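Local atomic coordinates of fructose-1,6-bisphosphatase/inositol-1-monophosphatase (Thermotoga maritima, PDB entry 2P3N), a protein that hydrolyses inositol monophosphates, fructose 1,6-bisphosphate and several other phosphate esters with the help of magnesium, working as a homotetramer. Residues L75-P80 with A99-G104; G109-P114 with L206-E211; E133-S138 with V184-V189; F191-R196 with N230-N235. All blocks are in the same frame, centred on the assembly; numbering follows the deposited sequence.

Contact 1 of 4, residues L75-P80 with A99-G104; sequences LWIIDP and AYVENG. With MG (magnesium ion), chain E.
Tyr100 lays one ring edge over the indole of Trp76. The two are a non-hydrogen-bonded pair of antiparallel strands 75-79 and 99-102, and the closest atom is Tyr100 CD1, 3.5 Å from Trp76 CE2. The ring planes meet at 55°, an edge-to-face pair in which the tyrosine edge comes down on the five-membered ring. A chi1 of 175° holds Tyr100 CG opposite the backbone N, and the hydroxyl donates to Glu102 OE1 over 2.6 Å. Arg3 adds a cation-pi contact to the tyrosine, while Trp76 NE1 bonds to Glu60. Trading the tryptophan for an alanine would probably open a gap under Tyr100 and leave Glu60 without its indole donor.

The other face of the sheet carries Leu75, Ile77, Ala99 and Val101. There Ile77 CD1 reaches Val101 CG2 at 3.6 Å, and Ala99 continues the apolar surface toward helix 199-211. Paired backbone bonds hold the register: Leu75 N to Val101 O and Val101 N to Leu75 O are both 2.8 Å, and Ile77 and Ala99 make a second pair.

Beyond this pairing the first strand runs on to Asp79, whose OD2 binds magnesium at 2.2 Å beside Glu65 and the carbonyl of Ile81. Asp79 and Pro80 open the Asp-Pro-Ile-Asp-Gly-Thr motif of the inositol monophosphatase family, which supplies metal ligands.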
# COMPACT_ATOMS: atom_id res chain seq x y z
N LEU A 75 1.09 6.22 33.05
CA LEU A 75 -0.16 5.78 32.45
C LEU A 75 -0.19 5.76 30.91
O LEU A 75 0.13 6.75 30.26
CB LEU A 75 -1.30 6.68 32.94
CG LEU A 75 -2.71 6.38 32.45
CD1 LEU A 75 -3.36 5.34 33.35
CD2 LEU A 75 -3.54 7.66 32.42
N TRP A 76 -0.59 4.62 30.35
CA TRP A 76 -0.70 4.47 28.90
C TRP A 76 -2.16 4.71 28.51
O TRP A 76 -3.06 4.02 28.99
CB TRP A 76 -0.31 3.05 28.46
CG TRP A 76 1.11 2.64 28.76
CD1 TRP A 76 1.63 2.27 29.97
CD2 TRP A 76 2.17 2.48 27.81
NE1 TRP A 76 2.94 1.87 29.83
CE2 TRP A 76 3.30 2.00 28.52
CE3 TRP A 76 2.29 2.70 26.42
CZ2 TRP A 76 4.52 1.72 27.88
CZ3 TRP A 76 3.51 2.43 25.80
CH2 TRP A 76 4.61 1.94 26.53
N ILE A 77 -2.41 5.67 27.64
CA ILE A 77 -3.78 5.93 27.22
C ILE A 77 -4.03 5.31 25.85
O ILE A 77 -3.35 5.61 24.87
CB ILE A 77 -4.09 7.43 27.21
CG1 ILE A 77 -3.70 8.04 28.57
CG2 ILE A 77 -5.57 7.64 26.95
CD1 ILE A 77 -4.07 9.49 28.73
N ILE A 78 -5.04 4.45 25.81
CA ILE A 78 -5.36 3.70 24.61
C ILE A 78 -6.73 3.91 24.01
O ILE A 78 -7.74 3.93 24.71
CB ILE A 78 -5.25 2.19 24.92
CG1 ILE A 78 -3.84 1.89 25.43
CG2 ILE A 78 -5.64 1.35 23.71
CD1 ILE A 78 -3.75 0.61 26.23
N ASP A 79 -6.77 4.08 22.70
CA ASP A 79 -8.03 4.17 22.01
C ASP A 79 -7.92 3.04 20.98
O ASP A 79 -7.24 3.18 19.96
CB ASP A 79 -8.24 5.52 21.32
CG ASP A 79 -9.67 5.67 20.79
OD1 ASP A 79 -10.15 6.81 20.63
OD2 ASP A 79 -10.32 4.63 20.54
N PRO A 80 -8.56 1.90 21.27
CA PRO A 80 -8.52 0.74 20.37
C PRO A 80 -8.96 1.08 18.93
O PRO A 80 -8.38 0.58 17.98
CB PRO A 80 -9.44 -0.27 21.07
CG PRO A 80 -10.40 0.61 21.85
CD PRO A 80 -9.47 1.65 22.41
N ALA A 99 -0.77 6.72 23.76
CA ALA A 99 0.05 7.77 24.35
C ALA A 99 0.59 7.27 25.67
O ALA A 99 -0.09 6.53 26.38
CB ALA A 99 -0.78 9.04 24.57
N TYR A 100 1.83 7.64 26.00
CA TYR A 100 2.40 7.25 27.28
C TYR A 100 2.62 8.50 28.12
O TYR A 100 3.56 9.27 27.91
CB TYR A 100 3.73 6.52 27.15
CG TYR A 100 4.33 6.26 28.52
CD1 TYR A 100 3.72 5.38 29.42
CD2 TYR A 100 5.46 6.96 28.95
CE1 TYR A 100 4.21 5.22 30.71
CE2 TYR A 100 5.96 6.80 30.24
CZ TYR A 100 5.33 5.93 31.11
OH TYR A 100 5.81 5.80 32.39
N VAL A 101 1.72 8.69 29.08
CA VAL A 101 1.73 9.83 29.97
C VAL A 101 2.50 9.50 31.24
O VAL A 101 2.28 8.46 31.86
CB VAL A 101 0.28 10.21 30.33
CG1 VAL A 101 0.25 11.52 31.06
CG2 VAL A 101 -0.55 10.28 29.08
N GLU A 102 3.41 10.39 31.62
CA GLU A 102 4.17 10.20 32.84
C GLU A 102 3.98 11.44 33.70
O GLU A 102 4.18 12.57 33.24
CB GLU A 102 5.66 9.98 32.56
CG GLU A 102 6.46 9.59 33.79
CD GLU A 102 7.69 8.77 33.47
OE1 GLU A 102 7.54 7.72 32.81
OE2 GLU A 102 8.80 9.17 33.89
N ASN A 103 3.56 11.23 34.94
CA ASN A 103 3.31 12.34 35.84
C ASN A 103 2.39 13.30 35.12
O ASN A 103 2.63 14.51 35.11
CB ASN A 103 4.62 13.04 36.20
CG ASN A 103 5.59 12.13 36.93
OD1 ASN A 103 6.77 12.45 37.04
ND2 ASN A 103 5.10 11.00 37.43
N GLY A 104 1.35 12.76 34.50
CA GLY A 104 0.39 13.58 33.80
C GLY A 104 0.96 14.26 32.58
O GLY A 104 0.30 15.12 31.98
MG MG E . -12.39 4.51 19.93
O HOH W 1 -12.83 6.57 19.76
O HOH W 2 -14.29 4.47 19.55
O HOH W 3 -12.51 2.28 20.31

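Contact 2 of 4, residues G109-P114 with L206-E211; sequences GVVHAP and LIIVKE
Ile207 presses its CG2 methyl against the backbone of Gly109, 3.6 Å from Gly109 N and 3.8 Å from Gly109 CA. The glycine is what permits this approach, because a beta carbon at that position would point to the helix and collide with the methyl. Ile207 CG1 is anti to the backbone N (chi1 -177°), which turns the CG2 branch to the strand. One residue on, Ile208 CD1 touches two places on the strand, 4.0 Å from both Gly109 O and Val111 CG2. The two branched side chains pass at an angle, so Val111 and Ile208 meet through single methyls. No hydrogen bond links the segments.

This is helix-on-sheet packing in the alpha-beta-alpha-beta-alpha layered fold of the inositol monophosphatase family: helix 199-211 lies across strand 109-113 at 105°, with the axes of these short segments 7.9 Å apart at their closest.

The strand is fixed by its neighbours in the sheet, with Gly109 and Val111 bonded through the backbone to Ala122 and Leu120 on one side, and Val110 to Leu98 on the other. Val110 faces helix 2-21 across the sheet, touching Ser7. Glu211 ties the helix down, its carboxylate taking the backbone N-H groups of Gly125 and Gly127, one on each oxygen. On its far flank Leu206 and Val209 pack against Val216 of strand 215-217.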
# COMPACT_ATOMS: atom_id res chain seq x y z
N GLY A 109 3.68 9.54 21.81
CA GLY A 109 2.39 9.42 21.16
C GLY A 109 2.52 8.72 19.81
O GLY A 109 3.49 8.92 19.09
N VAL A 110 1.57 7.87 19.49
CA VAL A 110 1.60 7.19 18.21
C VAL A 110 0.17 6.97 17.72
O VAL A 110 -0.70 6.58 18.50
CB VAL A 110 2.38 5.85 18.28
CG1 VAL A 110 2.05 5.13 19.56
CG2 VAL A 110 2.05 4.98 17.08
N VAL A 111 -0.06 7.29 16.45
CA VAL A 111 -1.38 7.13 15.83
C VAL A 111 -1.15 6.28 14.58
O VAL A 111 -0.28 6.59 13.77
CB VAL A 111 -2.00 8.50 15.42
CG1 VAL A 111 -3.36 8.30 14.76
CG2 VAL A 111 -2.16 9.39 16.62
N HIS A 112 -1.92 5.22 14.43
CA HIS A 112 -1.76 4.35 13.26
C HIS A 112 -3.06 4.09 12.50
O HIS A 112 -3.92 3.35 12.97
CB HIS A 112 -1.12 3.02 13.67
CG HIS A 112 -0.98 2.05 12.54
ND1 HIS A 112 -0.21 2.31 11.43
CD2 HIS A 112 -1.55 0.83 12.33
CE1 HIS A 112 -0.31 1.29 10.58
NE2 HIS A 112 -1.11 0.39 11.11
N ALA A 113 -3.19 4.72 11.34
CA ALA A 113 -4.36 4.55 10.49
C ALA A 113 -4.02 3.36 9.61
O ALA A 113 -3.27 3.47 8.65
CB ALA A 113 -4.59 5.78 9.64
N PRO A 114 -4.59 2.19 9.94
CA PRO A 114 -4.38 0.92 9.23
C PRO A 114 -4.68 0.90 7.74
O PRO A 114 -3.83 0.52 6.94
CB PRO A 114 -5.27 -0.06 10.01
CG PRO A 114 -5.42 0.59 11.38
CD PRO A 114 -5.59 2.04 11.02
N LEU A 206 -1.59 15.21 20.78
CA LEU A 206 -1.10 16.39 21.46
C LEU A 206 0.41 16.56 21.37
O LEU A 206 0.90 17.62 20.99
CB LEU A 206 -1.55 16.38 22.92
CG LEU A 206 -1.18 17.63 23.70
CD1 LEU A 206 -2.37 18.09 24.52
CD2 LEU A 206 0.03 17.36 24.57
N ILE A 207 1.16 15.51 21.72
CA ILE A 207 2.61 15.61 21.66
C ILE A 207 3.11 15.64 20.22
O ILE A 207 4.16 16.21 19.93
CB ILE A 207 3.30 14.43 22.43
CG1 ILE A 207 4.82 14.63 22.41
CG2 ILE A 207 2.91 13.09 21.81
CD1 ILE A 207 5.58 13.73 23.37
N ILE A 208 2.35 15.03 19.32
CA ILE A 208 2.71 15.00 17.91
C ILE A 208 2.60 16.37 17.26
O ILE A 208 3.40 16.72 16.40
CB ILE A 208 1.83 14.00 17.13
CG1 ILE A 208 2.21 12.57 17.51
CG2 ILE A 208 2.00 14.21 15.63
CD1 ILE A 208 1.22 11.53 17.05
N VAL A 209 1.61 17.15 17.67
CA VAL A 209 1.43 18.49 17.12
C VAL A 209 2.50 19.45 17.65
O VAL A 209 3.08 20.22 16.90
CB VAL A 209 0.05 19.07 17.46
CG1 VAL A 209 -0.06 20.47 16.90
CG2 VAL A 209 -1.03 18.18 16.89
N LYS A 210 2.76 19.40 18.95
CA LYS A 210 3.74 20.27 19.56
C LYS A 210 5.17 19.91 19.17
O LYS A 210 6.00 20.80 18.95
CB LYS A 210 3.58 20.26 21.09
CG LYS A 210 2.17 20.66 21.54
CD LYS A 210 2.08 20.94 23.04
CE LYS A 210 2.33 19.69 23.88
NZ LYS A 210 2.13 19.96 25.33
N GLU A 211 5.47 18.62 19.07
CA GLU A 211 6.82 18.19 18.67
C GLU A 211 7.05 18.54 17.20
O GLU A 211 8.18 18.59 16.74
CB GLU A 211 6.99 16.69 18.88
CG GLU A 211 7.34 16.32 20.30
CD GLU A 211 8.73 16.79 20.70
OE1 GLU A 211 8.87 17.36 21.80
OE2 GLU A 211 9.69 16.59 19.92

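Contact 3 of 4, residues E133-S138 with V184-V189; sequences ERIRVS and VGAGRV
Ile135 overlaps Ala186 with most of its side chain: CB stands 3.6 Å from Ala186 CA, and the end methyl CD1 lies 3.8 Å from Ala186 CB. Its CG2 branch touches the same alanine methyl at 3.9 Å, so the two branches of the isoleucine meet one small residue. With chi1 at 51°, CG1 sits between the backbone N and the carbonyl carbon, and this also brings it to 3.8 Å from Gly185 O. Cutting the isoleucine back to alanine is likely to leave a gap beside Ala186 and strip Ala128 and Phe130, which it also touches, of an apolar neighbour.

Ala186 and Gly187 close helix 177-185 in a Schellman motif, with Gly187 at positive phi (79°). The segment 133-138, leaving the edge strand 133-134, passes over this helix end without a hydrogen bond to it. Val137 lies beside the last helical turn, near Val184. Backbone rubs against backbone there: Ser138 N is 3.5 Å from Gly187 CA, and Arg136 C is 3.3 Å from Gly185 O. A beta carbon on Gly187 would be tight against Arg136 O.

Ser138 turns its hydroxyl to Asp190 and Asn235, which pin the far end of the segment. At the other end the tetramer takes over: Glu133 forms a salt bridge with Arg12 of the second subunit, while the backbone of Arg134 bonds to Asp5 and Lys9 of that same subunit.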
# COMPACT_ATOMS: atom_id res chain seq x y z
N GLU A 133 9.97 9.49 8.41
CA GLU A 133 10.49 10.80 8.03
C GLU A 133 9.91 11.94 8.87
O GLU A 133 8.80 11.85 9.40
CB GLU A 133 10.22 11.06 6.54
CG GLU A 133 8.76 11.20 6.18
CD GLU A 133 8.57 11.44 4.70
OE1 GLU A 133 8.89 10.51 3.92
OE2 GLU A 133 8.11 12.55 4.34
N ARG A 134 10.68 13.01 8.97
CA ARG A 134 10.27 14.17 9.76
C ARG A 134 9.06 14.89 9.19
O ARG A 134 8.90 15.01 7.98
CB ARG A 134 11.44 15.16 9.87
CG ARG A 134 12.66 14.62 10.60
CD ARG A 134 12.25 13.94 11.90
NE ARG A 134 11.38 14.79 12.70
CZ ARG A 134 11.79 15.83 13.41
NH1 ARG A 134 13.08 16.15 13.44
NH2 ARG A 134 10.91 16.57 14.08
N ILE A 135 8.19 15.35 10.09
CA ILE A 135 7.03 16.14 9.70
C ILE A 135 7.02 17.40 10.57
O ILE A 135 7.52 17.39 11.71
CB ILE A 135 5.67 15.38 9.87
CG1 ILE A 135 5.55 14.78 11.27
CG2 ILE A 135 5.54 14.31 8.79
CD1 ILE A 135 4.18 14.17 11.55
N ARG A 136 6.48 18.48 10.02
CA ARG A 136 6.38 19.77 10.71
C ARG A 136 5.10 20.42 10.23
O ARG A 136 4.77 20.38 9.04
CB ARG A 136 7.57 20.66 10.34
CG ARG A 136 8.91 20.08 10.72
CD ARG A 136 10.06 20.75 9.99
NE ARG A 136 11.15 19.81 9.78
CZ ARG A 136 11.09 18.75 8.97
NH1 ARG A 136 9.97 18.50 8.28
NH2 ARG A 136 12.13 17.94 8.85
N VAL A 137 4.36 21.03 11.15
CA VAL A 137 3.10 21.63 10.74
C VAL A 137 3.30 22.69 9.64
O VAL A 137 4.41 23.21 9.45
CB VAL A 137 2.34 22.21 11.96
CG1 VAL A 137 3.12 23.36 12.58
CG2 VAL A 137 0.93 22.61 11.53
N SER A 138 2.23 22.97 8.89
CA SER A 138 2.27 23.91 7.78
C SER A 138 2.75 25.30 8.15
O SER A 138 2.76 25.69 9.32
CB SER A 138 0.90 24.04 7.12
OG SER A 138 0.04 24.87 7.88
N VAL A 184 -2.30 17.75 11.46
CA VAL A 184 -1.82 19.13 11.56
C VAL A 184 -0.32 19.07 11.81
O VAL A 184 0.44 19.89 11.29
CB VAL A 184 -2.51 19.94 12.71
CG1 VAL A 184 -3.99 19.62 12.80
CG2 VAL A 184 -1.81 19.68 14.03
N GLY A 185 0.09 18.09 12.59
CA GLY A 185 1.50 17.93 12.89
C GLY A 185 2.29 17.60 11.63
O GLY A 185 3.46 17.92 11.54
N ALA A 186 1.63 16.96 10.66
CA ALA A 186 2.27 16.57 9.40
C ALA A 186 2.09 17.62 8.32
O ALA A 186 2.48 17.41 7.18
CB ALA A 186 1.71 15.24 8.92
N GLY A 187 1.49 18.75 8.67
CA GLY A 187 1.27 19.83 7.71
C GLY A 187 0.10 19.64 6.75
O GLY A 187 -0.18 20.51 5.93
N ARG A 188 -0.59 18.52 6.85
CA ARG A 188 -1.71 18.25 5.97
C ARG A 188 -2.87 19.21 6.19
O ARG A 188 -3.52 19.62 5.23
CB ARG A 188 -2.15 16.80 6.12
CG ARG A 188 -1.04 15.82 5.82
CD ARG A 188 -1.56 14.43 5.61
NE ARG A 188 -0.51 13.56 5.11
CZ ARG A 188 -0.71 12.30 4.75
NH1 ARG A 188 -1.92 11.77 4.85
NH2 ARG A 188 0.30 11.58 4.30
N VAL A 189 -3.16 19.54 7.45
CA VAL A 189 -4.23 20.49 7.76
C VAL A 189 -3.61 21.62 8.53
O VAL A 189 -2.49 21.49 9.03
CB VAL A 189 -5.38 19.92 8.61
CG1 VAL A 189 -6.34 19.15 7.72
CG2 VAL A 189 -4.83 19.06 9.74

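Contact 4 of 4, residues F191-R196 with N230-N235; sequences FFVTWR and NFIFSN
Strands 191-195 and 230-234 run antiparallel at 174°, joined by backbone bonds in two hydrogen-bonded pairs, Phe192 with Phe233 and Thr194 with Phe231. They are neighbours in the mixed five-stranded sheet of the inositol monophosphatase fold, where strand 191-195 is flanked on its other side by 147-150. In the second pair Thr194 N gives Phe231 O a bond of 2.8 Å in the carbonyl plane, whereas the return bond from Phe231 N to Thr194 O is longer, 3.3 Å, with the donor well above that plane.

One face carries Phe192, Thr194, Phe231 and Phe233. Phe192 and Phe233 lie side by side, their planes 26° apart but slid so far that the rings barely overlap; Phe192 CD2 still meets Phe233 CD1 at 3.6 Å. The Phe233 ring also presents its edge to Phe192 O. Helices 177-185 and 199-211 cover this face, Ala181 touching both phenylalanines.

On the opposite face, shared with Phe191 and Trp195, Val193 CG1 touches Ile232 CG2 at 4.0 Å, under helix 239-253. Next to Trp195, the Arg196 guanidinium lies over one face of the indole, toward its rim; Arg196 probably binds substrate, as in relatives. Asn230 OD1 approaches the indole edge, 3.8 Å from Trp195 CD1.

Thr194 OG1, its chi1 of 63° setting it between backbone N and carbonyl carbon, is buried with no polar partner, 3.1 Å from Phe231 CB.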
# COMPACT_ATOMS: atom_id res chain seq x y z
N PHE A 191 -5.40 23.46 11.13
CA PHE A 191 -5.86 23.48 12.50
C PHE A 191 -7.00 22.50 12.71
O PHE A 191 -7.76 22.20 11.78
CB PHE A 191 -6.27 24.90 12.92
CG PHE A 191 -7.34 25.50 12.05
CD1 PHE A 191 -8.67 25.11 12.18
CD2 PHE A 191 -7.01 26.46 11.09
CE1 PHE A 191 -9.66 25.66 11.36
CE2 PHE A 191 -7.99 27.02 10.26
CZ PHE A 191 -9.32 26.62 10.40
N PHE A 192 -7.10 21.99 13.94
CA PHE A 192 -8.13 21.03 14.31
C PHE A 192 -8.70 21.41 15.68
O PHE A 192 -7.95 21.71 16.62
CB PHE A 192 -7.53 19.61 14.34
CG PHE A 192 -8.50 18.53 14.76
CD1 PHE A 192 -9.74 18.39 14.14
CD2 PHE A 192 -8.18 17.66 15.80
CE1 PHE A 192 -10.64 17.39 14.54
CE2 PHE A 192 -9.07 16.66 16.21
CZ PHE A 192 -10.30 16.53 15.58
N VAL A 193 -10.03 21.41 15.78
CA VAL A 193 -10.72 21.77 17.01
C VAL A 193 -11.75 20.72 17.44
O VAL A 193 -12.58 20.28 16.64
CB VAL A 193 -11.44 23.13 16.84
CG1 VAL A 193 -10.41 24.22 16.57
CG2 VAL A 193 -12.42 23.06 15.69
N THR A 194 -11.67 20.30 18.71
CA THR A 194 -12.58 19.30 19.26
C THR A 194 -13.37 19.83 20.45
O THR A 194 -13.03 20.86 21.03
CB THR A 194 -11.85 18.02 19.74
OG1 THR A 194 -10.97 18.34 20.81
CG2 THR A 194 -11.07 17.39 18.62
N TRP A 195 -14.40 19.08 20.82
CA TRP A 195 -15.29 19.48 21.91
C TRP A 195 -15.80 18.26 22.67
O TRP A 195 -16.35 17.34 22.08
CB TRP A 195 -16.47 20.24 21.31
CG TRP A 195 -17.10 21.22 22.21
CD1 TRP A 195 -16.53 21.84 23.28
CD2 TRP A 195 -18.41 21.79 22.06
NE1 TRP A 195 -17.40 22.77 23.80
CE2 TRP A 195 -18.55 22.77 23.07
CE3 TRP A 195 -19.46 21.58 21.16
CZ2 TRP A 195 -19.72 23.54 23.21
CZ3 TRP A 195 -20.63 22.35 21.30
CH2 TRP A 195 -20.74 23.31 22.32
N ARG A 196 -15.63 18.29 23.99
CA ARG A 196 -16.09 17.20 24.84
C ARG A 196 -15.48 15.87 24.42
O ARG A 196 -16.20 14.94 24.08
CB ARG A 196 -17.62 17.07 24.79
CG ARG A 196 -18.37 18.38 24.90
CD ARG A 196 -19.83 18.12 25.23
NE ARG A 196 -20.68 19.26 24.89
CZ ARG A 196 -20.91 19.67 23.65
NH1 ARG A 196 -20.35 19.05 22.62
NH2 ARG A 196 -21.72 20.70 23.44
N ASN A 230 -11.67 21.04 25.91
CA ASN A 230 -11.75 21.60 24.56
C ASN A 230 -10.35 21.60 23.98
O ASN A 230 -9.38 21.82 24.71
CB ASN A 230 -12.26 23.04 24.60
CG ASN A 230 -13.12 23.33 25.81
OD1 ASN A 230 -14.10 22.63 26.07
ND2 ASN A 230 -12.76 24.38 26.55
N PHE A 231 -10.24 21.39 22.67
CA PHE A 231 -8.93 21.34 22.03
C PHE A 231 -8.81 22.07 20.71
O PHE A 231 -9.65 21.96 19.82
CB PHE A 231 -8.50 19.89 21.84
CG PHE A 231 -7.89 19.28 23.06
CD1 PHE A 231 -6.57 19.53 23.38
CD2 PHE A 231 -8.65 18.49 23.92
CE1 PHE A 231 -6.00 19.00 24.52
CE2 PHE A 231 -8.09 17.96 25.06
CZ PHE A 231 -6.76 18.22 25.36
N ILE A 232 -7.72 22.83 20.60
CA ILE A 232 -7.43 23.58 19.40
C ILE A 232 -6.01 23.26 18.95
O ILE A 232 -5.04 23.64 19.62
CB ILE A 232 -7.54 25.12 19.64
CG1 ILE A 232 -8.95 25.47 20.13
CG2 ILE A 232 -7.21 25.88 18.34
CD1 ILE A 232 -9.15 26.94 20.44
N PHE A 233 -5.90 22.52 17.85
CA PHE A 233 -4.60 22.16 17.28
C PHE A 233 -4.33 23.09 16.11
O PHE A 233 -5.21 23.31 15.27
CB PHE A 233 -4.59 20.71 16.79
CG PHE A 233 -4.87 19.69 17.86
CD1 PHE A 233 -6.18 19.39 18.23
CD2 PHE A 233 -3.83 19.02 18.50
CE1 PHE A 233 -6.44 18.44 19.21
CE2 PHE A 233 -4.08 18.07 19.48
CZ PHE A 233 -5.39 17.78 19.84
N SER A 234 -3.12 23.63 16.03
CA SER A 234 -2.81 24.54 14.94
C SER A 234 -1.31 24.61 14.63
O SER A 234 -0.49 24.12 15.40
CB SER A 234 -3.32 25.94 15.31
OG SER A 234 -3.68 26.70 14.16
N ASN A 235 -0.97 25.21 13.50
CA ASN A 235 0.42 25.37 13.10
C ASN A 235 1.08 26.48 13.93
O ASN A 235 2.26 26.77 13.75
CB ASN A 235 0.53 25.73 11.62
CG ASN A 235 -0.44 26.83 11.21
OD1 ASN A 235 -0.83 27.66 12.03
ND2 ASN A 235 -0.80 26.86 9.93

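Overall arrangement
Contacts 1, 2 and 4 are buried, while contact 3 is partly buried and touches two neighbouring subunits. Contacts 1 and 4 are antiparallel strand pairs, one in each of the two larger sheets, with backbone hydrogen bonds and aromatic side chains; contacts 2 and 3 form without hydrogen bonds between their segments. Contact 1 leads to Asp79, which binds magnesium, and contact 4 ends at the probable substrate residue Arg196. Helix 199-211 of contact 2 lies between the sheets: Val209 packs on Val184 of contact 3 and on Phe233 of contact 4. Contacts 3 and 4 also meet where Val184 packs on Phe192.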